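Local coordinates for chemotaxis signal transduction protein (PDB 2QDL) that probably acts as the CheW scaffold of bacterial chemotaxis, coupling the histidine kinase CheA to transmembrane chemoreceptors, at residues I14-F17 with E22-G25; A93-D98 with I139-L144. One frame throughout, in Å; residues are numbered along the deposited sequence.

Contact 1: I14-F17 with E22-G25; sequences IVVF and ELYG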
ATOM      1  N   ILE A  14       7.093  -9.724  -3.260  1.00 12.38           N
ATOM      2  CA  ILE A  14       6.708  -8.413  -2.750  1.00 13.34           C
ATOM      3  C   ILE A  14       6.946  -7.333  -3.813  1.00 13.15           C
ATOM      4  O   ILE A  14       8.024  -7.245  -4.397  1.00 13.86           O
ATOM      5  CB  ILE A  14       7.483  -8.029  -1.446  1.00 13.96           C
ATOM      6  CG1 ILE A  14       7.342  -9.106  -0.366  1.00 14.52           C
ATOM      7  CG2 ILE A  14       6.994  -6.715  -0.932  1.00 15.17           C
ATOM      8  CD1 ILE A  14       5.934  -9.501  -0.070  1.00 14.58           C
ATOM      9  N   VAL A  15       5.912  -6.540  -4.076  1.00 12.78           N
ATOM     10  CA  VAL A  15       6.023  -5.306  -4.864  1.00 12.00           C
ATOM     11  C   VAL A  15       6.515  -4.225  -3.925  1.00 11.58           C
ATOM     12  O   VAL A  15       5.878  -3.934  -2.884  1.00 10.43           O
ATOM     13  CB  VAL A  15       4.643  -4.905  -5.452  1.00 12.76           C
ATOM     14  CG1 VAL A  15       4.749  -3.679  -6.327  1.00 11.65           C
ATOM     15  CG2 VAL A  15       4.065  -6.080  -6.238  1.00 12.15           C
ATOM     16  N   VAL A  16       7.669  -3.664  -4.291  1.00 10.23           N
ATOM     17  CA  VAL A  16       8.363  -2.667  -3.496  1.00  9.61           C
ATOM     18  C   VAL A  16       8.161  -1.308  -4.156  1.00  9.84           C
ATOM     19  O   VAL A  16       8.351  -1.138  -5.372  1.00 10.74           O
ATOM     20  CB  VAL A  16       9.884  -3.001  -3.317  1.00 10.26           C
ATOM     21  CG1 VAL A  16      10.599  -1.938  -2.464  1.00 10.47           C
ATOM     22  CG2 VAL A  16      10.066  -4.358  -2.665  1.00  9.51           C
ATOM     23  N   PHE A  17       7.736  -0.352  -3.345  1.00  9.60           N
ATOM     24  CA  PHE A  17       7.478   0.981  -3.781  1.00 10.28           C
ATOM     25  C   PHE A  17       8.074   1.934  -2.768  1.00 11.10           C
ATOM     26  O   PHE A  17       8.353   1.569  -1.628  1.00 11.59           O
ATOM     27  CB  PHE A  17       5.962   1.226  -3.972  1.00 11.27           C
ATOM     28  CG  PHE A  17       5.083   0.778  -2.797  1.00  9.68           C
ATOM     29  CD1 PHE A  17       4.732   1.673  -1.788  1.00 10.47           C
ATOM     30  CD2 PHE A  17       4.616  -0.527  -2.719  1.00 11.91           C
ATOM     31  CE1 PHE A  17       3.889   1.262  -0.721  1.00 12.02           C
ATOM     32  CE2 PHE A  17       3.788  -0.947  -1.671  1.00  9.70           C
ATOM     33  CZ  PHE A  17       3.422  -0.061  -0.678  1.00 11.06           C
ATOM     34  N   GLU A  22      11.820   6.192   1.865  1.00 20.99           N
ATOM     35  CA  GLU A  22      11.595   4.906   2.542  1.00 19.54           C
ATOM     36  C   GLU A  22      10.950   3.843   1.629  1.00 18.30           C
ATOM     37  O   GLU A  22      10.242   4.185   0.665  1.00 18.32           O
ATOM     38  CB  GLU A  22      10.777   5.101   3.831  1.00 19.62           C
ATOM     39  CG  GLU A  22      11.360   6.107   4.828  1.00 21.19           C
ATOM     40  CD  GLU A  22      10.383   6.462   5.946  1.00 25.93           C
ATOM     41  OE1 GLU A  22       9.186   6.079   5.860  1.00 23.25           O
ATOM     42  OE2 GLU A  22      10.814   7.127   6.926  1.00 28.84           O
ATOM     43  N   LEU A  23      11.207   2.575   1.936  1.00 16.25           N
ATOM     44  CA  LEU A  23      10.723   1.452   1.114  1.00 15.99           C
ATOM     45  C   LEU A  23       9.592   0.737   1.816  1.00 14.69           C
ATOM     46  O   LEU A  23       9.672   0.485   3.021  1.00 14.15           O
ATOM     47  CB  LEU A  23      11.843   0.439   0.811  1.00 15.92           C
ATOM     48  CG  LEU A  23      12.982   1.015  -0.042  1.00 17.67           C
ATOM     49  CD1 LEU A  23      14.074  -0.033  -0.217  1.00 19.60           C
ATOM     50  CD2 LEU A  23      12.505   1.532  -1.395  1.00 18.97           C
ATOM     51  N   TYR A  24       8.536   0.452   1.060  1.00 12.56           N
ATOM     52  CA  TYR A  24       7.375  -0.245   1.579  1.00 13.51           C
ATOM     53  C   TYR A  24       7.047  -1.361   0.616  1.00 12.88           C
ATOM     54  O   TYR A  24       7.417  -1.286  -0.567  1.00 12.69           O
ATOM     55  CB  TYR A  24       6.194   0.744   1.762  1.00 13.87           C
ATOM     56  CG  TYR A  24       6.495   1.718   2.878  1.00 14.50           C
ATOM     57  CD1 TYR A  24       7.236   2.871   2.643  1.00 16.33           C
ATOM     58  CD2 TYR A  24       6.103   1.443   4.181  1.00 15.89           C
ATOM     59  CE1 TYR A  24       7.549   3.744   3.671  1.00 18.28           C
ATOM     60  CE2 TYR A  24       6.400   2.324   5.219  1.00 18.15           C
ATOM     61  CZ  TYR A  24       7.130   3.455   4.952  1.00 17.17           C
ATOM     62  OH  TYR A  24       7.442   4.289   5.973  1.00 19.35           O
ATOM     63  N   GLY A  25       6.357  -2.388   1.102  1.00 12.75           N
ATOM     64  CA  GLY A  25       5.919  -3.445   0.201  1.00 12.13           C
ATOM     65  C   GLY A  25       4.539  -4.035   0.420  1.00 11.83           C
ATOM     66  O   GLY A  25       3.962  -3.947   1.510  1.00 11.32           O
TER

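Contact 2: A93-D98 with I139-L144; sequences AGLIVD and IKLHFL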
ATOM      1  N   ALA A  93      -9.786   0.005  -3.354  1.00 14.15           N
ATOM      2  CA  ALA A  93      -9.156   1.205  -2.815  1.00 12.76           C
ATOM      3  C   ALA A  93      -7.865   1.461  -3.588  1.00 12.82           C
ATOM      4  O   ALA A  93      -7.321   0.536  -4.215  1.00 13.11           O
ATOM      5  CB  ALA A  93      -8.898   1.040  -1.304  1.00 12.57           C
ATOM      6  N   GLY A  94      -7.418   2.721  -3.600  1.00 12.39           N
ATOM      7  CA  GLY A  94      -6.190   3.126  -4.260  1.00 10.37           C
ATOM      8  C   GLY A  94      -5.200   3.700  -3.254  1.00 10.39           C
ATOM      9  O   GLY A  94      -5.571   4.462  -2.350  1.00  9.47           O
ATOM     10  N   LEU A  95      -3.941   3.306  -3.389  1.00  9.95           N
ATOM     11  CA  LEU A  95      -2.864   3.809  -2.531  1.00  9.64           C
ATOM     12  C   LEU A  95      -1.863   4.516  -3.438  1.00  9.82           C
ATOM     13  O   LEU A  95      -1.364   3.920  -4.407  1.00  8.95           O
ATOM     14  CB  LEU A  95      -2.178   2.661  -1.775  1.00  9.55           C
ATOM     15  CG  LEU A  95      -3.021   1.558  -1.100  1.00  9.97           C
ATOM     16  CD1 LEU A  95      -2.113   0.584  -0.395  1.00  9.44           C
ATOM     17  CD2 LEU A  95      -3.978   2.140  -0.099  1.00 13.39           C
ATOM     18  N   ILE A  96      -1.596   5.790  -3.127  1.00  9.66           N
ATOM     19  CA  ILE A  96      -0.587   6.575  -3.838  1.00  9.67           C
ATOM     20  C   ILE A  96       0.795   6.134  -3.397  1.00 10.17           C
ATOM     21  O   ILE A  96       1.066   5.959  -2.206  1.00  9.85           O
ATOM     22  CB  ILE A  96      -0.778   8.113  -3.619  1.00  9.98           C
ATOM     23  CG1 ILE A  96      -2.136   8.562  -4.157  1.00  8.58           C
ATOM     24  CG2 ILE A  96       0.372   8.949  -4.268  1.00  8.93           C
ATOM     25  CD1 ILE A  96      -2.556   9.910  -3.638  1.00  8.48           C
ATOM     26  N   VAL A  97       1.663   5.938  -4.388  1.00 11.16           N
ATOM     27  CA  VAL A  97       3.074   5.586  -4.164  1.00 10.07           C
ATOM     28  C   VAL A  97       3.944   6.429  -5.115  1.00  9.92           C
ATOM     29  O   VAL A  97       3.498   6.772  -6.201  1.00  9.92           O
ATOM     30  CB  VAL A  97       3.345   4.037  -4.354  1.00  9.18           C
ATOM     31  CG1 VAL A  97       2.408   3.204  -3.512  1.00  8.95           C
ATOM     32  CG2 VAL A  97       3.225   3.595  -5.825  1.00  8.34           C
ATOM     33  N   ASP A  98       5.178   6.726  -4.718  1.00  9.50           N
ATOM     34  CA  ASP A  98       6.109   7.487  -5.556  1.00 11.43           C
ATOM     35  C   ASP A  98       6.621   6.686  -6.744  1.00 11.58           C
ATOM     36  O   ASP A  98       6.947   7.254  -7.760  1.00 12.73           O
ATOM     37  CB  ASP A  98       7.320   8.025  -4.743  1.00 10.57           C
ATOM     38  CG  ASP A  98       6.913   9.040  -3.704  1.00 11.56           C
ATOM     39  OD1 ASP A  98       5.846   9.657  -3.871  1.00  9.67           O
ATOM     40  OD2 ASP A  98       7.670   9.238  -2.738  1.00 12.40           O
ATOM     41  N   ILE A 139       3.024  -3.349   4.417  1.00 10.62           N
ATOM     42  CA  ILE A 139       1.877  -2.595   4.901  1.00 11.69           C
ATOM     43  C   ILE A 139       0.669  -3.499   5.132  1.00 11.84           C
ATOM     44  O   ILE A 139       0.406  -4.412   4.346  1.00 13.51           O
ATOM     45  CB  ILE A 139       1.521  -1.449   3.912  1.00 12.27           C
ATOM     46  CG1 ILE A 139       2.595  -0.344   3.994  1.00 13.39           C
ATOM     47  CG2 ILE A 139       0.028  -0.940   4.114  1.00 12.20           C
ATOM     48  CD1 ILE A 139       2.539   0.641   2.823  1.00 15.36           C
ATOM     49  N   LYS A 140      -0.043  -3.258   6.223  1.00 10.81           N
ATOM     50  CA  LYS A 140      -1.302  -3.933   6.501  1.00 10.23           C
ATOM     51  C   LYS A 140      -2.395  -3.030   5.996  1.00  9.93           C
ATOM     52  O   LYS A 140      -2.478  -1.857   6.384  1.00  8.32           O
ATOM     53  CB  LYS A 140      -1.458  -4.183   8.018  1.00 10.24           C
ATOM     54  CG  LYS A 140      -2.801  -4.726   8.458  1.00 13.15           C
ATOM     55  CD  LYS A 140      -2.906  -4.910   9.986  1.00 18.53           C
ATOM     56  CE  LYS A 140      -2.096  -6.126  10.466  1.00 24.84           C
ATOM     57  NZ  LYS A 140      -2.125  -6.360  11.981  1.00 28.41           N
ATOM     58  N   LEU A 141      -3.230  -3.573   5.112  1.00 10.53           N
ATOM     59  CA  LEU A 141      -4.277  -2.800   4.455  1.00 11.27           C
ATOM     60  C   LEU A 141      -5.534  -2.603   5.287  1.00 12.87           C
ATOM     61  O   LEU A 141      -6.281  -1.658   5.046  1.00 14.36           O
ATOM     62  CB  LEU A 141      -4.689  -3.475   3.147  1.00 11.28           C
ATOM     63  CG  LEU A 141      -3.585  -3.730   2.108  1.00 11.41           C
ATOM     64  CD1 LEU A 141      -4.126  -4.555   0.969  1.00 10.45           C
ATOM     65  CD2 LEU A 141      -2.926  -2.428   1.639  1.00  8.69           C
ATOM     66  N   HIS A 142      -5.793  -3.508   6.230  1.00 14.13           N
ATOM     67  CA  HIS A 142      -7.055  -3.552   6.968  1.00 15.21           C
ATOM     68  C   HIS A 142      -7.633  -2.188   7.420  1.00 15.31           C
ATOM     69  O   HIS A 142      -8.775  -1.855   7.084  1.00 15.44           O
ATOM     70  CB  HIS A 142      -6.904  -4.484   8.181  1.00 16.16           C
ATOM     71  CG  HIS A 142      -8.204  -4.890   8.797  1.00 18.30           C
ATOM     72  ND1 HIS A 142      -8.302  -5.881   9.747  1.00 22.52           N
ATOM     73  CD2 HIS A 142      -9.470  -4.457   8.575  1.00 22.51           C
ATOM     74  CE1 HIS A 142      -9.568  -6.027  10.094  1.00 20.90           C
ATOM     75  NE2 HIS A 142     -10.294  -5.170   9.401  1.00 19.97           N
ATOM     76  N   PHE A 143      -6.853  -1.424   8.185  1.00 14.62           N
ATOM     77  CA  PHE A 143      -7.347  -0.204   8.814  1.00 15.19           C
ATOM     78  C   PHE A 143      -6.977   1.122   8.143  1.00 14.40           C
ATOM     79  O   PHE A 143      -7.166   2.190   8.746  1.00 13.82           O
ATOM     80  CB  PHE A 143      -6.894  -0.160  10.275  1.00 15.99           C
ATOM     81  CG  PHE A 143      -7.151  -1.456  11.029  1.00 18.75           C
ATOM     82  CD1 PHE A 143      -8.453  -1.909  11.243  1.00 18.11           C
ATOM     83  CD2 PHE A 143      -6.083  -2.226  11.491  1.00 21.25           C
ATOM     84  CE1 PHE A 143      -8.692  -3.112  11.933  1.00 19.75           C
ATOM     85  CE2 PHE A 143      -6.299  -3.448  12.179  1.00 22.19           C
ATOM     86  CZ  PHE A 143      -7.606  -3.887  12.400  1.00 20.83           C
ATOM     87  N   LEU A 144      -6.454   1.069   6.919  1.00 13.10           N
ATOM     88  CA  LEU A 144      -6.006   2.282   6.240  1.00 13.77           C
ATOM     89  C   LEU A 144      -7.075   3.385   6.187  1.00 15.07           C
ATOM     90  O   LEU A 144      -6.753   4.567   6.331  1.00 14.28           O
ATOM     91  CB  LEU A 144      -5.426   1.993   4.843  1.00 12.50           C
ATOM     92  CG  LEU A 144      -4.062   1.283   4.823  1.00 11.17           C
ATOM     93  CD1 LEU A 144      -3.689   0.904   3.350  1.00  7.50           C
ATOM     94  CD2 LEU A 144      -2.982   2.157   5.487  1.00  8.44           C
TER

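Contact 1: I14-F17 with E22-G25
The carbonyl oxygen Tyr-24 O is approached by three groups of the neighbouring strand. Phe-17 N gives Tyr-24 O a nearly straight hydrogen bond of 2.9 Å, with 171° at the hydrogen. Val-16 CA adds a CA-H...O contact to Tyr-24 O at 3.4 Å, and the Phe-17 ring turns a face to the same oxygen, which lies 3.6 Å above the ring plane and toward its rim. The return bond, from Tyr-24 N to Phe-17 O, makes Phe-17 and Tyr-24 an antiparallel hydrogen-bonded pair.

That ring reaches the partner strand because CG sits between the backbone N and the carbonyl carbon (chi1 49°), folding the phenyl back over Tyr-24. Phe-17 CE1 comes within 3.4 Å of Tyr-24 CB, while its CE2 lies by Gly-25 CA. With the ring cut back to an alanine here, Tyr-24 CB and Gly-25 CA would probably lose their apolar cover, and a gap would be likely to open toward Val-97 and Ile-139, which the ring also touches.

The two segments are arms of the beta hairpin formed by strands 12-19 and 22-27, inside the curled sheet of the CheW-like domain. One step along, Val-16 and Gly-25 form a non-hydrogen-bonded pair. Lacking a side chain, Gly-25 lets Ile-14 CG2 settle 3.6 Å from its CA, and Val-15 O also receives a CA-H...O contact from that carbon. On the face of Val-16, CG1 meets Leu-23 CD2 at 4.1 Å, an apolar contact between obliquely set side chains. Tyr-24 lies on the opposite face, that of Phe-17, and the end of its side chain leads away from the partner strand; the side chain packs against Ile-72 and Ile-120, and its OH donates a short hydrogen bond to Glu-22 OE1, which lies in the plane of the ring at its edge.

Contact 2: A93-D98 with I139-L144
A type I beta turn, running from Leu-141 to Leu-144 just after strand 134-139, faces strand 91-106 across the protein interior, and three leucines bridge the distance. Backbone pairing plays no part, since the nearest CA atoms, those of Leu-95 and Leu-144, are 9.4 Å apart. Leu-95 points from its strand at the turn and divides its two methyls between the turn's first and last residues. Leu-95 CD1 touches Leu-141 CD2 at 3.7 Å, the two side chains meeting at a slant. Leu-95 CD2 rests against Leu-144 CD1, also 3.7 Å away, and here the side chains cross at about a right angle. The same Leu-144 methyl lies 4.1 Å from Leu-95 CD1, so it borders both branches of the fork. In Leu-95, CG stands anti to the carbonyl carbon (chi1 -45°) and CD1 continues the extended chain toward the turn. The turn's own bond, Leu-144 N to Leu-141 O, is weak at 3.3 Å, but Arg-69 NE hydrogen-bonds to Leu-144 O. Leu-66 of helix 66-70 packs on Leu-95, and Phe-70 on Leu-144, while Val-86 and Ile-88 of strand 82-88 border Leu-141. Aliphatic side chains meeting between a strand and a facing loop, with a short helix beside them, make the kind of hydrophobic interior found in CheW-like beta-barrel folds.

In the fold
Contact 1 closes along the chain before contact 2 opens, and their centres lie 11 Å apart within the one CheW-like domain. They share a curled mixed sheet: strands 12-19 and 91-106 are antiparallel neighbours, while strand 22-27 runs parallel to strand 134-139, which leads into the loop of contact 2. The two contacts touch directly. Gly-25 O probably accepts a hydrogen bond from Ile-139 N at 3.1 Å, and Phe-17 CD1 packs on Val-97 CG1. The N-terminal hairpin is thus tied both to the long strand 91-106 and to the later part of the chain, which is consistent with a shared apolar interior for the presumed scaffold.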